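PDB 3VNP: carbonic anhydrase from Geobacillus kaustophilus, which catalyses the reversible hydration of carbon dioxide to hydrogencarbonate, working as a homotrimer whose active sites can hold either magnesium or zinc. Local coordinates for residues Val29-Glu34 against Thr50-Arg55; Val56-Asn61 against Val78-Gln83. All blocks are in the same frame, centred on the assembly; numbering follows the deposited sequence.

Contact 1. Residues Val29-Glu34 against Thr50-Arg55; sequences VVIGEE and TVIGNR
Asn54 reaches across to the turn after strand 29-31 and sets its OD1 2.7 Å from Glu33 N, taking that N-H on a lone pair in the plane of the amide. CG lies beside its own backbone N (chi1 -54°), which swings the amide to the Glu33 peptide and leaves OD1 3.3 Å from Gly32 CA. The next link runs the other way, Arg55 N to Glu33 O at 2.8 Å and almost straight, so the Glu33 backbone is held at both its N-H and its carbonyl. A leucine in place of Asn54 would probably leave Glu33 N without its acceptor and the turn freer to shift, with Arg55 N still on the Glu33 carbonyl. Beyond it Glu34 and Arg55 run side by side, with a long salt bridge from Glu34 OE1 to Arg55 NE at 3.8 Å.

Upstream, strand 29-31 and residues 50-52, the part of strand 49-52 in this contact, lie parallel, their axes 3° apart, and bond in the usual alternation: Val30 N to Thr50 O, Ile52 N to Val30 O at 2.8 Å, and Gly32 N to Ile52 O. Ile31 CG1 meets Ile52 CD1 at 3.8 Å, both chains leaning the same way on the face that also carries Val29 and Thr50, while Val30 and Val51 occupy the other face.

These are neighbouring rungs of a left-handed parallel beta-helix built from hexapeptide repeats. Next to these turns Asp76 OD2 accepts Asn54 ND2, and Ser16 OG bonds Glu33 OE2 and Glu34 N. Strand 12-13 flanks 29-31, strand 72-74 flanks 49-52, Val29 and Ile52 pack on Ile43 of strand 42-45, and Glu34 and Arg55 rest on Val160 of helix 146-170.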
ATOM      1  N   VAL A  29      17.739  -4.783 -12.278  1.00 26.28           N
ATOM      2  CA  VAL A  29      16.727  -3.826 -12.732  1.00 26.11           C
ATOM      3  C   VAL A  29      17.316  -2.828 -13.735  1.00 27.31           C
ATOM      4  O   VAL A  29      18.454  -2.368 -13.587  1.00 27.59           O
ATOM      5  CB  VAL A  29      16.128  -3.030 -11.539  1.00 24.52           C
ATOM      6  CG1 VAL A  29      15.101  -2.040 -12.036  1.00 23.83           C
ATOM      7  CG2 VAL A  29      15.502  -3.983 -10.539  1.00 23.46           C
ATOM      8  N   VAL A  30      16.542  -2.501 -14.764  1.00 27.22           N
ATOM      9  CA  VAL A  30      16.989  -1.544 -15.768  1.00 27.05           C
ATOM     10  C   VAL A  30      15.897  -0.497 -15.934  1.00 27.10           C
ATOM     11  O   VAL A  30      14.757  -0.834 -16.252  1.00 26.42           O
ATOM     12  CB  VAL A  30      17.254  -2.233 -17.136  1.00 26.43           C
ATOM     13  CG1 VAL A  30      17.666  -1.206 -18.167  1.00 24.57           C
ATOM     14  CG2 VAL A  30      18.341  -3.277 -16.986  1.00 24.79           C
ATOM     15  N   ILE A  31      16.248   0.768 -15.710  1.00 26.00           N
ATOM     16  CA  ILE A  31      15.285   1.856 -15.835  1.00 25.03           C
ATOM     17  C   ILE A  31      15.672   2.837 -16.943  1.00 26.37           C
ATOM     18  O   ILE A  31      16.795   3.344 -16.981  1.00 25.36           O
ATOM     19  CB  ILE A  31      15.127   2.597 -14.484  1.00 23.48           C
ATOM     20  CG1 ILE A  31      14.479   1.653 -13.463  1.00 23.09           C
ATOM     21  CG2 ILE A  31      14.274   3.842 -14.658  1.00 20.78           C
ATOM     22  CD1 ILE A  31      14.598   2.112 -12.022  1.00 21.24           C
ATOM     23  N   GLY A  32      14.715   3.102 -17.832  1.00 27.74           N
ATOM     24  CA  GLY A  32      14.934   3.987 -18.964  1.00 27.44           C
ATOM     25  C   GLY A  32      14.976   5.479 -18.710  1.00 30.24           C
ATOM     26  O   GLY A  32      14.821   5.953 -17.584  1.00 30.10           O
ATOM     27  N   GLU A  33      15.177   6.218 -19.796  1.00 32.56           N
ATOM     28  CA  GLU A  33      15.278   7.674 -19.781  1.00 34.78           C
ATOM     29  C   GLU A  33      13.931   8.354 -19.511  1.00 34.88           C
ATOM     30  O   GLU A  33      12.878   7.901 -19.968  1.00 33.78           O
ATOM     31  CB  GLU A  33      15.840   8.149 -21.131  1.00 37.50           C
ATOM     32  CG  GLU A  33      16.859   9.299 -21.086  1.00 41.23           C
ATOM     33  CD  GLU A  33      18.249   8.871 -20.613  1.00 43.99           C
ATOM     34  OE1 GLU A  33      18.800   7.883 -21.152  1.00 44.48           O
ATOM     35  OE2 GLU A  33      18.802   9.536 -19.710  1.00 46.35           O
ATOM     36  N   GLU A  34      13.979   9.447 -18.758  1.00 34.76           N
ATOM     37  CA  GLU A  34      12.788  10.221 -18.430  1.00 34.96           C
ATOM     38  C   GLU A  34      11.698   9.513 -17.614  1.00 33.85           C
ATOM     39  O   GLU A  34      10.622  10.076 -17.412  1.00 32.73           O
ATOM     40  CB  GLU A  34      12.174  10.798 -19.713  1.00 36.25           C
ATOM     41  CG  GLU A  34      12.999  11.915 -20.345  1.00 39.75           C
ATOM     42  CD  GLU A  34      12.397  12.438 -21.638  1.00 41.84           C
ATOM     43  OE1 GLU A  34      12.305  11.660 -22.611  1.00 44.37           O
ATOM     44  OE2 GLU A  34      12.016  13.628 -21.685  1.00 43.70           O
ATOM     45  N   THR A  50      14.061  -7.455 -14.466  1.00 28.90           N
ATOM     46  CA  THR A  50      13.041  -6.411 -14.454  1.00 27.32           C
ATOM     47  C   THR A  50      13.511  -5.333 -15.412  1.00 27.00           C
ATOM     48  O   THR A  50      14.595  -4.781 -15.243  1.00 29.36           O
ATOM     49  CB  THR A  50      12.861  -5.767 -13.061  1.00 26.55           C
ATOM     50  OG1 THR A  50      12.522  -6.772 -12.102  1.00 27.71           O
ATOM     51  CG2 THR A  50      11.753  -4.725 -13.101  1.00 22.26           C
ATOM     52  N   VAL A  51      12.700  -5.037 -16.418  1.00 26.83           N
ATOM     53  CA  VAL A  51      13.047  -4.019 -17.397  1.00 26.53           C
ATOM     54  C   VAL A  51      11.946  -2.962 -17.472  1.00 27.69           C
ATOM     55  O   VAL A  51      10.770  -3.285 -17.655  1.00 28.82           O
ATOM     56  CB  VAL A  51      13.256  -4.651 -18.785  1.00 25.89           C
ATOM     57  CG1 VAL A  51      13.762  -3.619 -19.766  1.00 24.46           C
ATOM     58  CG2 VAL A  51      14.244  -5.790 -18.677  1.00 26.34           C
ATOM     59  N   ILE A  52      12.338  -1.700 -17.326  1.00 27.10           N
ATOM     60  CA  ILE A  52      11.405  -0.582 -17.360  1.00 27.33           C
ATOM     61  C   ILE A  52      11.801   0.387 -18.466  1.00 28.13           C
ATOM     62  O   ILE A  52      12.875   0.971 -18.432  1.00 29.37           O
ATOM     63  CB  ILE A  52      11.398   0.159 -16.002  1.00 26.88           C
ATOM     64  CG1 ILE A  52      11.025  -0.823 -14.886  1.00 25.46           C
ATOM     65  CG2 ILE A  52      10.415   1.322 -16.044  1.00 25.89           C
ATOM     66  CD1 ILE A  52      11.139  -0.253 -13.498  1.00 26.09           C
ATOM     67  N   GLY A  53      10.911   0.560 -19.438  1.00 29.89           N
ATOM     68  CA  GLY A  53      11.174   1.426 -20.570  1.00 29.05           C
ATOM     69  C   GLY A  53      11.467   2.875 -20.258  1.00 31.26           C
ATOM     70  O   GLY A  53      11.829   3.222 -19.130  1.00 30.69           O
ATOM     71  N   ASN A  54      11.302   3.715 -21.281  1.00 30.93           N
ATOM     72  CA  ASN A  54      11.539   5.152 -21.193  1.00 30.95           C
ATOM     73  C   ASN A  54      10.217   5.896 -21.014  1.00 31.88           C
ATOM     74  O   ASN A  54       9.164   5.400 -21.399  1.00 32.59           O
ATOM     75  CB  ASN A  54      12.237   5.644 -22.473  1.00 29.19           C
ATOM     76  CG  ASN A  54      13.509   4.862 -22.785  1.00 29.51           C
ATOM     77  OD1 ASN A  54      14.526   5.012 -22.110  1.00 30.50           O
ATOM     78  ND2 ASN A  54      13.449   4.012 -23.801  1.00 26.03           N
ATOM     79  N   ARG A  55      10.286   7.085 -20.421  1.00 33.27           N
ATOM     80  CA  ARG A  55       9.114   7.921 -20.195  1.00 33.52           C
ATOM     81  C   ARG A  55       7.993   7.224 -19.436  1.00 33.17           C
ATOM     82  O   ARG A  55       6.817   7.548 -19.609  1.00 33.46           O
ATOM     83  CB  ARG A  55       8.568   8.423 -21.524  1.00 35.09           C
ATOM     84  CG  ARG A  55       9.623   8.937 -22.461  1.00 37.99           C
ATOM     85  CD  ARG A  55       8.980   9.642 -23.627  1.00 41.20           C
ATOM     86  NE  ARG A  55       8.640  11.021 -23.298  1.00 46.21           N
ATOM     87  CZ  ARG A  55       7.456  11.577 -23.538  1.00 49.77           C
ATOM     88  NH1 ARG A  55       6.489  10.860 -24.104  1.00 49.79           N
ATOM     89  NH2 ARG A  55       7.243  12.853 -23.225  1.00 49.06           N
TER

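Contact 2. Residues Val56-Asn61 against Val78-Gln83; sequences VNIQDN and VTVGHQ. With MG (magnesium ion), chain G.
Val78 O receives Asn57 N at 3.0 Å, opening a ladder between two successive coils of the left-handed beta-helix of gamma-class carbonic anhydrases; Val56 CG1 also rests against this carbonyl. The Thr79 side chain lies against that of Asn57, on the face turned to helix 146-170, where Ile155 and Tyr159 pack on Thr79 and Asn57. Val80 is gripped at both backbone ends, its N by Asn57 O and its O by Gln59 N, and its CG2 sits beside Ile58 CG1 at 4.1 Å in the interior. Gly81 lies against the Gln59 side chain, with Gln59 CB 3.6 Å from Gly81 C.

His82 is the metal ligand: NE2 binds magnesium at 2.5 Å, with a water and His65 and His87 of the second subunit completing the site found here. Gln59 OE1 stands 3.0 Å above the centre of the His82 imidazole, its amide plane turned 80° to the ring. The Asp60 carboxylate is nearly coplanar with that ring, the planes 19° apart, but its bond with ND1 is weak; its firmer partner is Arg44 of the second subunit. Asn61 and Gln83 meet their own copies across the trimer, and Gln83 N closes the ladder on Asp60 O, almost straight at 2.6 Å.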
ATOM      1  N   VAL A  56       8.362   6.270 -18.591  1.00 31.71           N
ATOM      2  CA  VAL A  56       7.392   5.531 -17.791  1.00 30.72           C
ATOM      3  C   VAL A  56       7.251   6.161 -16.406  1.00 29.72           C
ATOM      4  O   VAL A  56       8.206   6.747 -15.891  1.00 29.62           O
ATOM      5  CB  VAL A  56       7.849   4.070 -17.587  1.00 31.15           C
ATOM      6  CG1 VAL A  56       6.921   3.368 -16.608  1.00 29.76           C
ATOM      7  CG2 VAL A  56       7.898   3.343 -18.923  1.00 30.51           C
ATOM      8  N   ASN A  57       6.066   6.067 -15.809  1.00 28.00           N
ATOM      9  CA  ASN A  57       5.887   6.584 -14.455  1.00 25.89           C
ATOM     10  C   ASN A  57       5.278   5.505 -13.579  1.00 24.36           C
ATOM     11  O   ASN A  57       4.244   4.928 -13.908  1.00 23.89           O
ATOM     12  CB  ASN A  57       5.024   7.855 -14.406  1.00 25.26           C
ATOM     13  CG  ASN A  57       3.575   7.607 -14.763  1.00 29.56           C
ATOM     14  OD1 ASN A  57       3.164   7.789 -15.914  1.00 33.09           O
ATOM     15  ND2 ASN A  57       2.784   7.193 -13.775  1.00 28.54           N
ATOM     16  N   ILE A  58       5.964   5.208 -12.483  1.00 23.88           N
ATOM     17  CA  ILE A  58       5.520   4.215 -11.520  1.00 25.46           C
ATOM     18  C   ILE A  58       5.214   5.008 -10.254  1.00 26.15           C
ATOM     19  O   ILE A  58       6.111   5.368  -9.490  1.00 27.87           O
ATOM     20  CB  ILE A  58       6.623   3.171 -11.284  1.00 25.82           C
ATOM     21  CG1 ILE A  58       6.829   2.372 -12.575  1.00 25.97           C
ATOM     22  CG2 ILE A  58       6.248   2.242 -10.134  1.00 25.85           C
ATOM     23  CD1 ILE A  58       7.940   1.364 -12.503  1.00 28.77           C
ATOM     24  N   GLN A  59       3.932   5.290 -10.052  1.00 25.72           N
ATOM     25  CA  GLN A  59       3.489   6.096  -8.926  1.00 25.88           C
ATOM     26  C   GLN A  59       3.671   5.542  -7.514  1.00 25.05           C
ATOM     27  O   GLN A  59       3.949   4.360  -7.311  1.00 23.58           O
ATOM     28  CB  GLN A  59       2.040   6.538  -9.169  1.00 26.66           C
ATOM     29  CG  GLN A  59       1.945   7.601 -10.268  1.00 27.80           C
ATOM     30  CD  GLN A  59       0.528   7.873 -10.724  1.00 29.85           C
ATOM     31  OE1 GLN A  59      -0.366   8.109  -9.911  1.00 32.55           O
ATOM     32  NE2 GLN A  59       0.315   7.848 -12.038  1.00 28.61           N
ATOM     33  N   ASP A  60       3.528   6.458  -6.559  1.00 24.97           N
ATOM     34  CA  ASP A  60       3.687   6.252  -5.121  1.00 26.26           C
ATOM     35  C   ASP A  60       3.259   4.933  -4.500  1.00 26.92           C
ATOM     36  O   ASP A  60       2.180   4.417  -4.781  1.00 27.52           O
ATOM     37  CB  ASP A  60       2.978   7.391  -4.397  1.00 27.04           C
ATOM     38  CG  ASP A  60       3.227   8.735  -5.064  1.00 29.81           C
ATOM     39  OD1 ASP A  60       4.261   9.387  -4.776  1.00 30.81           O
ATOM     40  OD2 ASP A  60       2.388   9.128  -5.899  1.00 29.00           O
ATOM     41  N   ASN A  61       4.123   4.404  -3.639  1.00 27.77           N
ATOM     42  CA  ASN A  61       3.857   3.165  -2.917  1.00 29.38           C
ATOM     43  C   ASN A  61       3.602   1.909  -3.729  1.00 27.58           C
ATOM     44  O   ASN A  61       2.833   1.051  -3.300  1.00 28.30           O
ATOM     45  CB  ASN A  61       2.673   3.367  -1.978  1.00 34.32           C
ATOM     46  CG  ASN A  61       3.020   4.220  -0.797  1.00 39.75           C
ATOM     47  OD1 ASN A  61       3.778   3.802   0.082  1.00 46.13           O
ATOM     48  ND2 ASN A  61       2.473   5.432  -0.760  1.00 43.12           N
ATOM     49  N   VAL A  78       4.424   3.735 -20.286  1.00 30.46           N
ATOM     50  CA  VAL A  78       3.453   3.152 -19.365  1.00 29.73           C
ATOM     51  C   VAL A  78       3.209   4.005 -18.122  1.00 29.80           C
ATOM     52  O   VAL A  78       4.127   4.620 -17.576  1.00 28.83           O
ATOM     53  CB  VAL A  78       3.889   1.736 -18.916  1.00 29.98           C
ATOM     54  CG1 VAL A  78       3.054   1.276 -17.723  1.00 29.14           C
ATOM     55  CG2 VAL A  78       3.726   0.765 -20.067  1.00 30.14           C
ATOM     56  N   THR A  79       1.953   4.037 -17.693  1.00 28.12           N
ATOM     57  CA  THR A  79       1.556   4.778 -16.510  1.00 27.51           C
ATOM     58  C   THR A  79       1.102   3.767 -15.464  1.00 27.10           C
ATOM     59  O   THR A  79       0.164   3.013 -15.691  1.00 27.35           O
ATOM     60  CB  THR A  79       0.385   5.736 -16.808  1.00 28.13           C
ATOM     61  OG1 THR A  79       0.880   6.927 -17.426  1.00 29.39           O
ATOM     62  CG2 THR A  79      -0.339   6.108 -15.534  1.00 28.73           C
ATOM     63  N   VAL A  80       1.784   3.738 -14.328  1.00 26.86           N
ATOM     64  CA  VAL A  80       1.419   2.831 -13.248  1.00 26.74           C
ATOM     65  C   VAL A  80       0.903   3.689 -12.095  1.00 25.65           C
ATOM     66  O   VAL A  80       1.653   4.449 -11.475  1.00 23.12           O
ATOM     67  CB  VAL A  80       2.629   1.978 -12.773  1.00 29.00           C
ATOM     68  CG1 VAL A  80       2.207   1.074 -11.620  1.00 30.12           C
ATOM     69  CG2 VAL A  80       3.152   1.119 -13.924  1.00 29.29           C
ATOM     70  N   GLY A  81      -0.392   3.570 -11.831  1.00 25.39           N
ATOM     71  CA  GLY A  81      -1.023   4.343 -10.777  1.00 25.13           C
ATOM     72  C   GLY A  81      -0.522   4.066  -9.371  1.00 25.21           C
ATOM     73  O   GLY A  81       0.226   3.119  -9.123  1.00 24.79           O
ATOM     74  N   HIS A  82      -0.959   4.908  -8.445  1.00 25.30           N
ATOM     75  CA  HIS A  82      -0.573   4.809  -7.050  1.00 25.14           C
ATOM     76  C   HIS A  82      -0.775   3.430  -6.451  1.00 24.12           C
ATOM     77  O   HIS A  82      -1.729   2.733  -6.776  1.00 24.10           O
ATOM     78  CB  HIS A  82      -1.384   5.796  -6.213  1.00 25.97           C
ATOM     79  CG  HIS A  82      -1.268   7.217  -6.659  1.00 26.50           C
ATOM     80  ND1 HIS A  82      -0.108   7.947  -6.519  1.00 27.65           N
ATOM     81  CD2 HIS A  82      -2.177   8.055  -7.209  1.00 26.18           C
ATOM     82  CE1 HIS A  82      -0.309   9.175  -6.962  1.00 27.56           C
ATOM     83  NE2 HIS A  82      -1.558   9.267  -7.385  1.00 27.45           N
ATOM     84  N   GLN A  83       0.136   3.058  -5.561  1.00 23.22           N
ATOM     85  CA  GLN A  83       0.041   1.805  -4.841  1.00 23.56           C
ATOM     86  C   GLN A  83      -0.400   0.617  -5.686  1.00 24.47           C
ATOM     87  O   GLN A  83      -1.431  -0.002  -5.421  1.00 24.88           O
ATOM     88  CB  GLN A  83      -0.922   2.002  -3.674  1.00 25.05           C
ATOM     89  CG  GLN A  83      -1.189   0.780  -2.827  1.00 30.25           C
ATOM     90  CD  GLN A  83      -2.306   1.013  -1.820  1.00 34.70           C
ATOM     91  OE1 GLN A  83      -3.151   0.141  -1.606  1.00 39.21           O
ATOM     92  NE2 GLN A  83      -2.313   2.190  -1.192  1.00 33.05           N
TER
HETATM   93 MG    MG G 202      -3.021  10.407  -9.081  1.00 19.94          MG
HETATM   94  O   HOH W   1      -2.272  10.828 -11.422  1.00 53.96           O

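In the fold
Contact 1 closes at Arg55 and contact 2 opens at Val56, so the two follow in series along the chain, their centres about 13 Å apart. They belong to different walls of the beta-helix: 29-31 and 49-52 lie in one parallel sheet, 57-58 and 79-80 in another. They touch where the chain turns the corner between strands 49-52 and 57-58, Ile52 CD1 meeting Ile58 CD1 at 3.7 Å in the core. Helix 146-170 is a neighbour of both. The working difference is position in the trimer: no other subunit touches contact 1, whereas contact 2 faces both partners and supplies a ligand to a magnesium site shared between subunits.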